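Local coordinates for DUF3887 domain-containing protein (Ruminococcus gnavus, PDB 4HYZ) that is of unknown function but belongs to the DUF3887 family of the NTF2 clan, consistent with its helices packed on an antiparallel sheet, at residues E25-K30 and D53-I58. Numbering follows the deposited sequence.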
loop_
_atom_site.group_PDB
_atom_site.type_symbol
_atom_site.label_atom_id
_atom_site.label_comp_id
_atom_site.label_asym_id
_atom_site.label_seq_id
_atom_site.Cartn_x
_atom_site.Cartn_y
_atom_site.Cartn_z
ATOM N N GLU A 25 25.679 -1.973 6.196
ATOM C CA GLU A 25 27.041 -2.498 6.360
ATOM C C GLU A 25 27.955 -1.428 6.944
ATOM O O GLU A 25 28.775 -1.738 7.782
ATOM C CB GLU A 25 27.616 -2.996 5.036
ATOM C CG GLU A 25 26.985 -4.283 4.534
ATOM C CD GLU A 25 27.176 -4.538 3.046
ATOM O OE1 GLU A 25 27.678 -3.647 2.318
ATOM O OE2 GLU A 25 26.725 -5.609 2.593
ATOM N N ILE A 26 27.803 -0.169 6.535
ATOM C CA ILE A 26 28.606 0.947 7.074
ATOM C C ILE A 26 28.219 1.147 8.554
ATOM O O ILE A 26 29.100 1.372 9.369
ATOM C CB ILE A 26 28.472 2.244 6.216
ATOM C CG1 ILE A 26 29.150 2.080 4.806
ATOM C CG2 ILE A 26 29.067 3.452 6.943
ATOM C CD1 ILE A 26 28.337 2.972 3.576
ATOM N N ALA A 27 26.918 1.041 8.908
ATOM C CA ALA A 27 26.473 1.140 10.310
ATOM C C ALA A 27 27.072 0.004 11.157
ATOM O O ALA A 27 27.561 0.262 12.253
ATOM C CB ALA A 27 24.953 1.102 10.394
ATOM N N GLN A 28 27.099 -1.231 10.617
ATOM C CA GLN A 28 27.671 -2.383 11.339
ATOM C C GLN A 28 29.198 -2.306 11.485
ATOM O O GLN A 28 29.743 -2.999 12.339
ATOM C CB GLN A 28 27.306 -3.717 10.666
ATOM C CG GLN A 28 25.820 -4.076 10.753
ATOM C CD GLN A 28 25.438 -5.188 9.802
ATOM O OE1 GLN A 28 26.194 -5.615 8.898
ATOM N NE2 GLN A 28 24.240 -5.674 9.967
ATOM N N SER A 29 29.893 -1.500 10.655
ATOM C CA SER A 29 31.356 -1.384 10.681
ATOM C C SER A 29 31.880 -0.713 11.953
ATOM O O SER A 29 33.069 -0.842 12.265
ATOM C CB SER A 29 31.839 -0.612 9.457
ATOM O OG SER A 29 31.539 0.769 9.569
ATOM N N LYS A 30 30.994 0.000 12.686
ATOM C CA LYS A 30 31.272 0.735 13.943
ATOM C C LYS A 30 32.080 2.018 13.664
ATOM O O LYS A 30 32.498 2.693 14.604
ATOM C CB LYS A 30 31.961 -0.138 15.032
ATOM C CG LYS A 30 31.226 -1.445 15.341
ATOM C CD LYS A 30 31.820 -2.195 16.525
ATOM C CE LYS A 30 31.365 -3.636 16.491
ATOM N NZ LYS A 30 31.813 -4.421 17.676
ATOM N N ASP A 53 26.482 5.006 19.267
ATOM C CA ASP A 53 27.028 4.000 20.194
ATOM C C ASP A 53 25.903 3.231 20.917
ATOM O O ASP A 53 26.084 2.054 21.226
ATOM C CB ASP A 53 27.995 4.632 21.202
ATOM C CG ASP A 53 29.259 5.211 20.580
ATOM O OD1 ASP A 53 29.616 4.804 19.440
ATOM O OD2 ASP A 53 29.890 6.078 21.220
ATOM N N SER A 54 24.737 3.871 21.139
ATOM C CA SER A 54 23.562 3.217 21.726
ATOM C C SER A 54 23.039 2.165 20.740
ATOM O O SER A 54 22.702 1.050 21.144
ATOM C CB SER A 54 22.478 4.238 22.065
ATOM O OG SER A 54 22.906 5.093 23.112
ATOM N N TYR A 55 23.048 2.500 19.439
ATOM C CA TYR A 55 22.665 1.567 18.381
ATOM C C TYR A 55 23.664 0.369 18.345
ATOM O O TYR A 55 23.236 -0.780 18.223
ATOM C CB TYR A 55 22.579 2.277 17.011
ATOM C CG TYR A 55 22.812 1.347 15.840
ATOM C CD1 TYR A 55 21.822 0.462 15.415
ATOM C CD2 TYR A 55 24.038 1.330 15.168
ATOM C CE1 TYR A 55 22.047 -0.420 14.354
ATOM C CE2 TYR A 55 24.275 0.446 14.114
ATOM C CZ TYR A 55 23.271 -0.412 13.696
ATOM O OH TYR A 55 23.508 -1.271 12.651
ATOM N N LEU A 56 24.971 0.649 18.467
ATOM C CA LEU A 56 26.015 -0.381 18.452
ATOM C C LEU A 56 25.849 -1.350 19.624
ATOM O O LEU A 56 26.048 -2.549 19.441
ATOM C CB LEU A 56 27.425 0.227 18.456
ATOM C CG LEU A 56 27.869 1.056 17.219
ATOM C CD1 LEU A 56 29.325 1.463 17.367
ATOM C CD2 LEU A 56 27.666 0.289 15.892
ATOM N N LYS A 57 25.449 -0.835 20.813
ATOM C CA LYS A 57 25.173 -1.632 22.015
ATOM C C LYS A 57 24.043 -2.656 21.735
ATOM O O LYS A 57 24.211 -3.842 22.010
ATOM C CB LYS A 57 24.788 -0.721 23.205
ATOM C CG LYS A 57 25.954 -0.230 24.052
ATOM N N ILE A 58 22.931 -2.196 21.134
ATOM C CA ILE A 58 21.777 -3.032 20.776
ATOM C C ILE A 58 22.177 -3.996 19.639
ATOM O O ILE A 58 21.797 -5.169 19.678
ATOM C CB ILE A 58 20.525 -2.155 20.413
ATOM C CG1 ILE A 58 20.080 -1.313 21.633
ATOM C CG2 ILE A 58 19.355 -3.009 19.920
ATOM C CD1 ILE A 58 19.395 0.007 21.287
#
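Ala-27 meets the aromatic side chain of Tyr-55 where helix 13-28 nears its end and helix 49-60 passes by. Its CB lies 3.6 Å from Tyr-55 OH and 3.8 Å from Tyr-55 CE2, so the methyl touches the phenol end of the ring. That hydroxyl is hydrogen-bonded to Tyr-99 OH on strand 95-103. Tyr-55 CB already points toward 25-30, and chi1 of 154°, roughly anti to the backbone N, extends the ring in that direction. Ala-27 O lies at the ring edge, in its plane, 3.8 Å from Tyr-55 CE2 and 3.6 Å from Leu-56 CD2; it accepts a hydrogen bond from Tyr-52 OH, on helix 49-60, one turn before Tyr-55, and a weak one from Lys-30 N. Gln-28 adds a looser approach, CG to Tyr-55 OH at 4.1 Å, while its NE2 bonds to Tyr-92 OH. Lys-30, with positive phi (73°), has just left the helical conformation; its CB comes 3.9 Å from Leu-56 CD1, and its first two methylenes rest against the leucine methyls. NZ forms a long, weak ion pair with Glu-60. The segments thus bury about 200 Å² at the fold's surface through van der Waals contacts, with polar links supplied by Tyr-52, Tyr-92 and Tyr-99 outside them.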